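Local coordinates for protein dipeptide Epimerase (Enterococcus faecalis V583, PDB 3JVA) that belongs to the mandelate racemase/muconate lactonizing enzyme family of the enolase superfamily and holds a magnesium ion in its barrel domain, at residues R221-L226 and D240-D245; Q247-L252 and L275-I280; S31-I36 and A328-G333. All blocks are in the same frame, centred on the assembly; numbering follows the deposited sequence.

Interaction 1. Residues R221-L226 and D240-D245; sequences RDLEGL and DESCFD. With MG (magnesium ion), chain O.
Ser-242 meets Leu-223 and Leu-226 where the loop following strand 236-239 passes the start of helix 223-232, and its short side chain illustrates how a polar group can be built into an apolar seam. CB lies 4.0 Å from Leu-226 CD2 and is slightly farther from Leu-223 CD2. One atom on, OG comes closer to both methyls, reaching 3.6 Å from Leu-226 CD2 and 4.0 Å from Leu-223 CD2. A chi1 of -76° swings OG beside its own backbone N, and the hydroxyl is hydrogen-bonded to Arg-220 O, shortly before the helix, and to Gln-216 NE2, just after strand 213-215. The same oxygen is thus flanked by leucine methyls and held by polar partners.

The leucines are presented by the first turn of the helix, whose N-cap is Asp-222; its OD1 accepts a weak bond from Gly-225 N. On the loop side, a type I turn from Asp-240 to Cys-243 is closed by a 2.8 Å bond from Cys-243 N to Asp-240 O. That turn carries the metal chemistry beside the serine. Asp-240 OD2 binds the magnesium ion at 2.0 Å, together with Asp-189, Glu-215 and three waters, while its OD1 forms a salt bridge with Lys-267. Glu-241 stays in the second shell: its carboxylate accepts from two of the metal's waters, OE1 from water 2 at 2.8 Å and OE2 from water 1 at 2.9 Å.

The chemistry therefore divides within three consecutive residues. Direct and water-mediated metal ligation occupies Asp-240 and Glu-241, whereas Ser-242 joins the turn to the neighbouring helix through methyl packing and to the connection before that helix through bonds that satisfy its buried hydroxyl.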
loop_
_atom_site.group_PDB
_atom_site.type_symbol
_atom_site.label_atom_id
_atom_site.label_comp_id
_atom_site.label_asym_id
_atom_site.label_seq_id
_atom_site.Cartn_x
_atom_site.Cartn_y
_atom_site.Cartn_z
ATOM N N ARG B 221 -11.872 -18.023 8.831
ATOM C CA ARG B 221 -10.708 -17.169 9.071
ATOM C C ARG B 221 -9.910 -16.802 7.820
ATOM O O ARG B 221 -8.997 -15.979 7.883
ATOM C CB ARG B 221 -9.765 -17.831 10.087
ATOM C CG ARG B 221 -10.327 -17.954 11.499
ATOM C CD ARG B 221 -10.579 -16.590 12.132
ATOM N NE ARG B 221 -9.347 -15.866 12.453
ATOM C CZ ARG B 221 -8.524 -16.179 13.450
ATOM N NH1 ARG B 221 -8.787 -17.214 14.240
ATOM N NH2 ARG B 221 -7.438 -15.448 13.668
ATOM N N ASP B 222 -10.251 -17.398 6.682
ATOM C CA ASP B 222 -9.531 -17.112 5.445
ATOM C C ASP B 222 -10.184 -15.975 4.659
ATOM O O ASP B 222 -10.794 -16.198 3.613
ATOM C CB ASP B 222 -9.452 -18.380 4.589
ATOM C CG ASP B 222 -8.625 -18.188 3.340
ATOM O OD1 ASP B 222 -7.825 -17.231 3.302
ATOM O OD2 ASP B 222 -8.763 -18.999 2.402
ATOM N N LEU B 223 -10.044 -14.754 5.169
ATOM C CA LEU B 223 -10.636 -13.579 4.536
ATOM C C LEU B 223 -10.052 -13.275 3.159
ATOM O O LEU B 223 -10.778 -12.870 2.247
ATOM C CB LEU B 223 -10.487 -12.363 5.460
ATOM C CG LEU B 223 -11.027 -12.581 6.879
ATOM C CD1 LEU B 223 -10.921 -11.285 7.675
ATOM C CD2 LEU B 223 -12.476 -13.052 6.819
ATOM N N GLU B 224 -8.746 -13.471 3.002
ATOM C CA GLU B 224 -8.098 -13.228 1.716
ATOM C C GLU B 224 -8.690 -14.179 0.680
ATOM O O GLU B 224 -8.976 -13.784 -0.446
ATOM C CB GLU B 224 -6.589 -13.462 1.824
ATOM C CG GLU B 224 -5.837 -12.383 2.585
ATOM C CD GLU B 224 -4.460 -12.843 3.043
ATOM O OE1 GLU B 224 -3.668 -13.321 2.199
ATOM O OE2 GLU B 224 -4.171 -12.726 4.254
ATOM N N GLY B 225 -8.869 -15.434 1.079
ATOM C CA GLY B 225 -9.429 -16.433 0.185
ATOM C C GLY B 225 -10.890 -16.158 -0.119
ATOM O O GLY B 225 -11.348 -16.351 -1.245
ATOM N N LEU B 226 -11.630 -15.709 0.888
ATOM C CA LEU B 226 -13.040 -15.394 0.702
ATOM C C LEU B 226 -13.139 -14.238 -0.289
ATOM O O LEU B 226 -14.002 -14.222 -1.167
ATOM C CB LEU B 226 -13.671 -15.017 2.045
ATOM C CG LEU B 226 -15.168 -14.701 2.080
ATOM C CD1 LEU B 226 -15.964 -15.855 1.491
ATOM C CD2 LEU B 226 -15.583 -14.444 3.524
ATOM N N ASP B 240 -20.941 -15.816 6.260
ATOM C CA ASP B 240 -21.773 -16.259 7.372
ATOM C C ASP B 240 -20.836 -16.404 8.570
ATOM O O ASP B 240 -20.682 -15.468 9.352
ATOM C CB ASP B 240 -22.459 -17.598 7.076
ATOM C CG ASP B 240 -23.388 -18.050 8.211
ATOM O OD1 ASP B 240 -23.330 -17.466 9.312
ATOM O OD2 ASP B 240 -24.174 -18.997 8.010
ATOM N N GLU B 241 -20.192 -17.563 8.692
ATOM C CA GLU B 241 -19.281 -17.818 9.802
ATOM C C GLU B 241 -18.147 -16.791 9.920
ATOM O O GLU B 241 -17.608 -16.596 11.010
ATOM C CB GLU B 241 -18.695 -19.239 9.704
ATOM C CG GLU B 241 -19.657 -20.386 10.076
ATOM C CD GLU B 241 -20.770 -20.629 9.056
ATOM O OE1 GLU B 241 -20.643 -20.187 7.892
ATOM O OE2 GLU B 241 -21.770 -21.289 9.417
ATOM N N SER B 242 -17.786 -16.133 8.816
ATOM C CA SER B 242 -16.723 -15.124 8.858
ATOM C C SER B 242 -17.199 -13.868 9.583
ATOM O O SER B 242 -16.394 -12.996 9.913
ATOM C CB SER B 242 -16.254 -14.739 7.445
ATOM O OG SER B 242 -15.429 -15.748 6.881
ATOM N N CYS B 243 -18.505 -13.771 9.822
ATOM C CA CYS B 243 -19.046 -12.613 10.530
ATOM C C CYS B 243 -19.881 -12.997 11.742
ATOM O O CYS B 243 -21.006 -13.484 11.602
ATOM C CB CYS B 243 -19.900 -11.741 9.606
ATOM S SG CYS B 243 -20.620 -10.298 10.472
ATOM N N PHE B 244 -19.319 -12.778 12.928
ATOM C CA PHE B 244 -20.007 -13.053 14.181
ATOM C C PHE B 244 -20.526 -11.730 14.737
ATOM O O PHE B 244 -21.720 -11.588 14.992
ATOM C CB PHE B 244 -19.060 -13.688 15.205
ATOM C CG PHE B 244 -19.002 -15.190 15.138
ATOM C CD1 PHE B 244 -18.825 -15.841 13.926
ATOM C CD2 PHE B 244 -19.114 -15.952 16.294
ATOM C CE1 PHE B 244 -18.757 -17.228 13.864
ATOM C CE2 PHE B 244 -19.047 -17.344 16.240
ATOM C CZ PHE B 244 -18.868 -17.980 15.017
ATOM N N ASP B 245 -19.626 -10.758 14.886
ATOM C CA ASP B 245 -19.987 -9.448 15.442
ATOM C C ASP B 245 -19.681 -8.222 14.576
ATOM O O ASP B 245 -19.205 -8.329 13.447
ATOM C CB ASP B 245 -19.318 -9.264 16.811
ATOM C CG ASP B 245 -17.800 -9.356 16.740
ATOM O OD1 ASP B 245 -17.226 -8.993 15.695
ATOM O OD2 ASP B 245 -17.181 -9.782 17.742
HETATM MG MG MG O . -24.602 -20.415 6.609
HETATM O O HOH W 1 -24.181 -21.866 7.998
HETATM O O HOH W 2 -22.632 -20.575 5.986
HETATM O O HOH W 3 -26.569 -20.602 7.454
#

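Interaction 2. Residues Q247-L252 and L275-I280; sequences QDALEL and LKINQI
Ile-280 N donates to Lys-276 O at 2.9 Å, an ordinary helical bond, and from that turn the Ile-280 side chain is directed at Ala-249 and Leu-250. The two helices, 246-255 and 271-284, are successive outer helices of a modified TIM barrel, each following its own parallel strand, and they exemplify how such helices lie side by side around the barrel. Across the two segments their axes approach to 9.0 Å and run in nearly the same direction, 13° apart. The backbones come nearest at a small residue: Ala-249 CA is 5.9 Å from Ile-277 CA.

The contact is wholly apolar. Ile-280 approaches with its branch methyl CG2, which lies anti to the backbone N while CG1 turns back beside it (chi1 -72°). CG2 rests against main chain more than side chain, 4.1 Å from Leu-250 CA and 4.2 Å from Ala-249 C. Since Ile-280 also touches Ala-246 and Val-253, it sits over a diamond of residues spaced by three and four along helix 246-255, an arrangement resembling a knob set into a hole, though the floor of that hole is largely main chain.

Beneath the pair, Ile-277 reaches Ile-263 of the barrel wall and Leu-252 reaches Ile-261, tying both helices to strand 260-263, which lies between them in sequence. The outward side is covered as well, for Leu-250 packs on Leu-250 of the third subunit and Ile-280 on Thr-283 of that same subunit. The seam between two helices of one barrel thus continues into a subunit interface. Ile-277 repeats the use of the branch methyl one turn earlier than Ile-280: its CG2 meets Ala-249 CB at 4.0 Å.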
loop_
_atom_site.group_PDB
_atom_site.type_symbol
_atom_site.label_atom_id
_atom_site.label_comp_id
_atom_site.label_asym_id
_atom_site.label_seq_id
_atom_site.Cartn_x
_atom_site.Cartn_y
_atom_site.Cartn_z
ATOM N N GLN B 247 -17.365 -6.038 14.838
ATOM C CA GLN B 247 -15.960 -5.880 14.493
ATOM C C GLN B 247 -15.621 -6.710 13.259
ATOM O O GLN B 247 -14.842 -6.276 12.412
ATOM C CB GLN B 247 -15.074 -6.261 15.675
ATOM C CG GLN B 247 -15.209 -5.274 16.832
ATOM C CD GLN B 247 -14.282 -5.584 17.987
ATOM O OE1 GLN B 247 -14.411 -6.617 18.639
ATOM N NE2 GLN B 247 -13.339 -4.687 18.244
ATOM N N ASP B 248 -16.224 -7.890 13.153
ATOM C CA ASP B 248 -15.999 -8.748 11.992
ATOM C C ASP B 248 -16.579 -8.063 10.757
ATOM O O ASP B 248 -15.976 -8.066 9.685
ATOM C CB ASP B 248 -16.685 -10.110 12.159
ATOM C CG ASP B 248 -16.059 -10.963 13.244
ATOM O OD1 ASP B 248 -14.861 -10.785 13.556
ATOM O OD2 ASP B 248 -16.775 -11.837 13.777
ATOM N N ALA B 249 -17.766 -7.483 10.908
ATOM C CA ALA B 249 -18.403 -6.798 9.793
ATOM C C ALA B 249 -17.536 -5.651 9.297
ATOM O O ALA B 249 -17.382 -5.461 8.095
ATOM C CB ALA B 249 -19.781 -6.279 10.206
ATOM N N LEU B 250 -16.971 -4.884 10.227
ATOM C CA LEU B 250 -16.122 -3.754 9.866
ATOM C C LEU B 250 -14.922 -4.209 9.038
ATOM O O LEU B 250 -14.583 -3.590 8.028
ATOM C CB LEU B 250 -15.646 -3.033 11.131
ATOM C CG LEU B 250 -14.742 -1.815 10.931
ATOM C CD1 LEU B 250 -15.386 -0.833 9.957
ATOM C CD2 LEU B 250 -14.489 -1.157 12.286
ATOM N N GLU B 251 -14.288 -5.298 9.465
ATOM C CA GLU B 251 -13.133 -5.832 8.757
ATOM C C GLU B 251 -13.541 -6.324 7.373
ATOM O O GLU B 251 -12.843 -6.070 6.392
ATOM C CB GLU B 251 -12.509 -6.974 9.562
ATOM C CG GLU B 251 -11.243 -7.561 8.959
ATOM C CD GLU B 251 -10.154 -6.520 8.750
ATOM O OE1 GLU B 251 -9.999 -5.633 9.619
ATOM O OE2 GLU B 251 -9.444 -6.601 7.723
ATOM N N LEU B 252 -14.683 -7.009 7.297
ATOM C CA LEU B 252 -15.183 -7.540 6.030
ATOM C C LEU B 252 -15.486 -6.453 5.001
ATOM O O LEU B 252 -15.114 -6.585 3.834
ATOM C CB LEU B 252 -16.436 -8.397 6.262
ATOM C CG LEU B 252 -16.199 -9.776 6.886
ATOM C CD1 LEU B 252 -17.522 -10.407 7.283
ATOM C CD2 LEU B 252 -15.459 -10.666 5.885
ATOM N N LEU B 275 -27.902 -4.736 14.990
ATOM C CA LEU B 275 -28.152 -3.420 14.422
ATOM C C LEU B 275 -26.846 -2.775 13.963
ATOM O O LEU B 275 -26.799 -2.145 12.906
ATOM C CB LEU B 275 -28.856 -2.524 15.444
ATOM C CG LEU B 275 -30.347 -2.820 15.620
ATOM C CD1 LEU B 275 -30.863 -2.102 16.868
ATOM C CD2 LEU B 275 -31.111 -2.386 14.375
ATOM N N LYS B 276 -25.787 -2.942 14.751
ATOM C CA LYS B 276 -24.484 -2.376 14.400
ATOM C C LYS B 276 -23.980 -3.001 13.110
ATOM O O LYS B 276 -23.487 -2.310 12.217
ATOM C CB LYS B 276 -23.461 -2.645 15.503
ATOM C CG LYS B 276 -23.753 -1.965 16.831
ATOM C CD LYS B 276 -22.658 -2.307 17.820
ATOM C CE LYS B 276 -22.924 -1.735 19.196
ATOM N NZ LYS B 276 -21.897 -2.233 20.156
ATOM N N ILE B 277 -24.086 -4.323 13.026
ATOM C CA ILE B 277 -23.640 -5.023 11.829
ATOM C C ILE B 277 -24.365 -4.491 10.598
ATOM O O ILE B 277 -23.740 -4.159 9.593
ATOM C CB ILE B 277 -23.887 -6.550 11.939
ATOM C CG1 ILE B 277 -22.986 -7.142 13.030
ATOM C CG2 ILE B 277 -23.602 -7.218 10.589
ATOM C CD1 ILE B 277 -23.320 -8.581 13.414
ATOM N N ASN B 278 -25.688 -4.399 10.675
ATOM C CA ASN B 278 -26.448 -3.911 9.538
ATOM C C ASN B 278 -26.121 -2.469 9.142
ATOM O O ASN B 278 -26.042 -2.159 7.956
ATOM C CB ASN B 278 -27.947 -4.042 9.791
ATOM C CG ASN B 278 -28.759 -3.698 8.568
ATOM O OD1 ASN B 278 -28.551 -4.273 7.501
ATOM N ND2 ASN B 278 -29.683 -2.750 8.706
ATOM N N GLN B 279 -25.940 -1.586 10.125
ATOM C CA GLN B 279 -25.619 -0.189 9.823
ATOM C C GLN B 279 -24.237 -0.074 9.193
ATOM O O GLN B 279 -24.017 0.752 8.309
ATOM C CB GLN B 279 -25.662 0.668 11.091
ATOM C CG GLN B 279 -27.016 0.714 11.766
ATOM C CD GLN B 279 -26.960 1.437 13.100
ATOM O OE1 GLN B 279 -25.951 1.374 13.814
ATOM N NE2 GLN B 279 -28.043 2.114 13.450
ATOM N N ILE B 280 -23.299 -0.893 9.659
ATOM C CA ILE B 280 -21.952 -0.880 9.099
ATOM C C ILE B 280 -22.018 -1.344 7.645
ATOM O O ILE B 280 -21.424 -0.726 6.756
ATOM C CB ILE B 280 -21.012 -1.822 9.883
ATOM C CG1 ILE B 280 -20.701 -1.214 11.258
ATOM C CG2 ILE B 280 -19.724 -2.060 9.087
ATOM C CD1 ILE B 280 -20.070 -2.191 12.245
#

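Interaction 3. Residues S31-I36 and A328-G333; sequences SAIVEI and APVTGG
The backbones of Ile-33 and Pro-329 stand well apart, with 9.2 Å between their CA atoms, so side chains alone bridge the two segments. Residues 31-36 form part of an inner strand in the four-stranded antiparallel sheet of the N-terminal domain, the capping domain of the enolase superfamily. Its backbone is hydrogen-bonded to strand 3-21 along one edge and to strand 43-48 along the other. Segment 328-333 belongs to the far end of the chain, beyond the parallel strands of the barrel. There Pro-329 takes helix-like backbone angles before the chain extends at Val-330, and the side chains of both are directed at the strand.

Alternation along the strand shows how a sheet can be packed on two faces. Ala-32, Val-34 and Ile-36 point to one side, onto helices 59-73 and 96-114, whereas Ile-33 points to the other, toward the late segment. Its chain runs out fully extended past CB (chi2 -178°), carrying the terminal methyl CD1 across the gap. That methyl reaches both neighbours in the opposing segment: Pro-329 offers its CB, and Val-330 offers one of its two methyls.

Beyond the two segments, Pro-329 also packs on Thr-297, while Thr-331 OG1 is hydrogen-bonded to His-354 OXT, the chain terminus. The contact is therefore a small apolar bridge between an early strand and a segment almost three hundred residues later, uniting two parts of the fold. The touch is light: Ile-33 CD1 is 4.2 Å from Pro-329 CB and a looser 4.5 Å from Val-330 CG1.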
loop_
_atom_site.group_PDB
_atom_site.type_symbol
_atom_site.label_atom_id
_atom_site.label_comp_id
_atom_site.label_asym_id
_atom_site.label_seq_id
_atom_site.Cartn_x
_atom_site.Cartn_y
_atom_site.Cartn_z
ATOM N N SER B 31 -32.552 -25.542 23.592
ATOM C CA SER B 31 -32.085 -24.187 23.848
ATOM C C SER B 31 -32.426 -23.681 25.240
ATOM O O SER B 31 -33.087 -24.359 26.029
ATOM C CB SER B 31 -32.700 -23.232 22.827
ATOM O OG SER B 31 -34.119 -23.289 22.894
ATOM N N ALA B 32 -31.970 -22.469 25.522
ATOM C CA ALA B 32 -32.236 -21.834 26.800
ATOM C C ALA B 32 -33.301 -20.777 26.555
ATOM O O ALA B 32 -33.212 -20.020 25.589
ATOM C CB ALA B 32 -30.955 -21.188 27.336
ATOM N N ILE B 33 -34.326 -20.751 27.399
ATOM C CA ILE B 33 -35.370 -19.747 27.273
ATOM C C ILE B 33 -35.368 -18.921 28.549
ATOM O O ILE B 33 -35.402 -19.466 29.652
ATOM C CB ILE B 33 -36.770 -20.382 27.046
ATOM C CG1 ILE B 33 -36.832 -20.983 25.639
ATOM C CG2 ILE B 33 -37.858 -19.325 27.212
ATOM C CD1 ILE B 33 -38.176 -21.590 25.265
ATOM N N VAL B 34 -35.308 -17.604 28.386
ATOM C CA VAL B 34 -35.270 -16.694 29.519
ATOM C C VAL B 34 -36.530 -15.857 29.612
ATOM O O VAL B 34 -37.154 -15.517 28.603
ATOM C CB VAL B 34 -34.061 -15.730 29.424
ATOM C CG1 VAL B 34 -34.027 -14.802 30.640
ATOM C CG2 VAL B 34 -32.769 -16.523 29.346
ATOM N N GLU B 35 -36.910 -15.546 30.843
ATOM C CA GLU B 35 -38.064 -14.711 31.096
ATOM C C GLU B 35 -37.580 -13.656 32.074
ATOM O O GLU B 35 -37.189 -13.978 33.198
ATOM C CB GLU B 35 -39.201 -15.530 31.714
ATOM C CG GLU B 35 -39.755 -16.599 30.787
ATOM C CD GLU B 35 -40.870 -17.405 31.426
ATOM O OE1 GLU B 35 -41.826 -16.784 31.939
ATOM O OE2 GLU B 35 -40.792 -18.655 31.412
ATOM N N ILE B 36 -37.557 -12.403 31.629
ATOM C CA ILE B 36 -37.133 -11.315 32.491
ATOM C C ILE B 36 -38.390 -10.659 33.033
ATOM O O ILE B 36 -39.242 -10.207 32.268
ATOM C CB ILE B 36 -36.292 -10.272 31.726
ATOM C CG1 ILE B 36 -35.014 -10.934 31.200
ATOM C CG2 ILE B 36 -35.944 -9.109 32.643
ATOM C CD1 ILE B 36 -34.024 -9.965 30.573
ATOM N N ALA B 328 -44.747 -26.241 19.500
ATOM C CA ALA B 328 -44.305 -24.900 19.873
ATOM C C ALA B 328 -43.958 -24.793 21.353
ATOM O O ALA B 328 -44.742 -25.188 22.215
ATOM C CB ALA B 328 -45.379 -23.887 19.526
ATOM N N PRO B 329 -42.773 -24.245 21.667
ATOM C CA PRO B 329 -42.349 -24.099 23.063
ATOM C C PRO B 329 -43.062 -22.956 23.785
ATOM O O PRO B 329 -43.071 -22.900 25.018
ATOM C CB PRO B 329 -40.842 -23.870 22.943
ATOM C CG PRO B 329 -40.734 -23.094 21.643
ATOM C CD PRO B 329 -41.706 -23.828 20.735
ATOM N N VAL B 330 -43.665 -22.059 23.013
ATOM C CA VAL B 330 -44.373 -20.907 23.561
ATOM C C VAL B 330 -45.620 -20.593 22.738
ATOM O O VAL B 330 -45.888 -21.241 21.728
ATOM C CB VAL B 330 -43.484 -19.646 23.554
ATOM C CG1 VAL B 330 -42.206 -19.902 24.339
ATOM C CG2 VAL B 330 -43.172 -19.247 22.116
ATOM N N THR B 331 -46.369 -19.588 23.177
ATOM C CA THR B 331 -47.582 -19.163 22.484
ATOM C C THR B 331 -47.279 -17.860 21.747
ATOM O O THR B 331 -46.539 -17.019 22.253
ATOM C CB THR B 331 -48.739 -18.904 23.486
ATOM O OG1 THR B 331 -49.045 -20.113 24.191
ATOM C CG2 THR B 331 -49.987 -18.418 22.759
ATOM N N GLY B 332 -47.839 -17.698 20.552
ATOM C CA GLY B 332 -47.620 -16.478 19.795
ATOM C C GLY B 332 -46.339 -16.448 18.982
ATOM O O GLY B 332 -45.644 -17.456 18.864
ATOM N N GLY B 333 -46.031 -15.282 18.423
ATOM C CA GLY B 333 -44.836 -15.139 17.611
ATOM C C GLY B 333 -44.997 -15.851 16.281
ATOM O O GLY B 333 -46.111 -16.198 15.884
#

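Interactions 1 and 2 are neighbours, their centres 12 Å apart, and follow one another along the chain within the barrel domain. Helix 246-255 comes directly after the 240-245 loop, and the two contacts touch: Cys-243 CB packs on Leu-252 CD1 at 3.6 Å, and Ile-277 reaches the backbone of Phe-244 and Asp-245. The metal-bearing loop is thus continuous with the packing of the outer helices, and both contacts border the second subunit. Interaction 3 lies remote, about 31 Å from interaction 1 and 28 Å from interaction 2, between centres. Its 31-36 and 328-333 segments enclose both along the chain, joining the N-terminal domain to the chain's closing part.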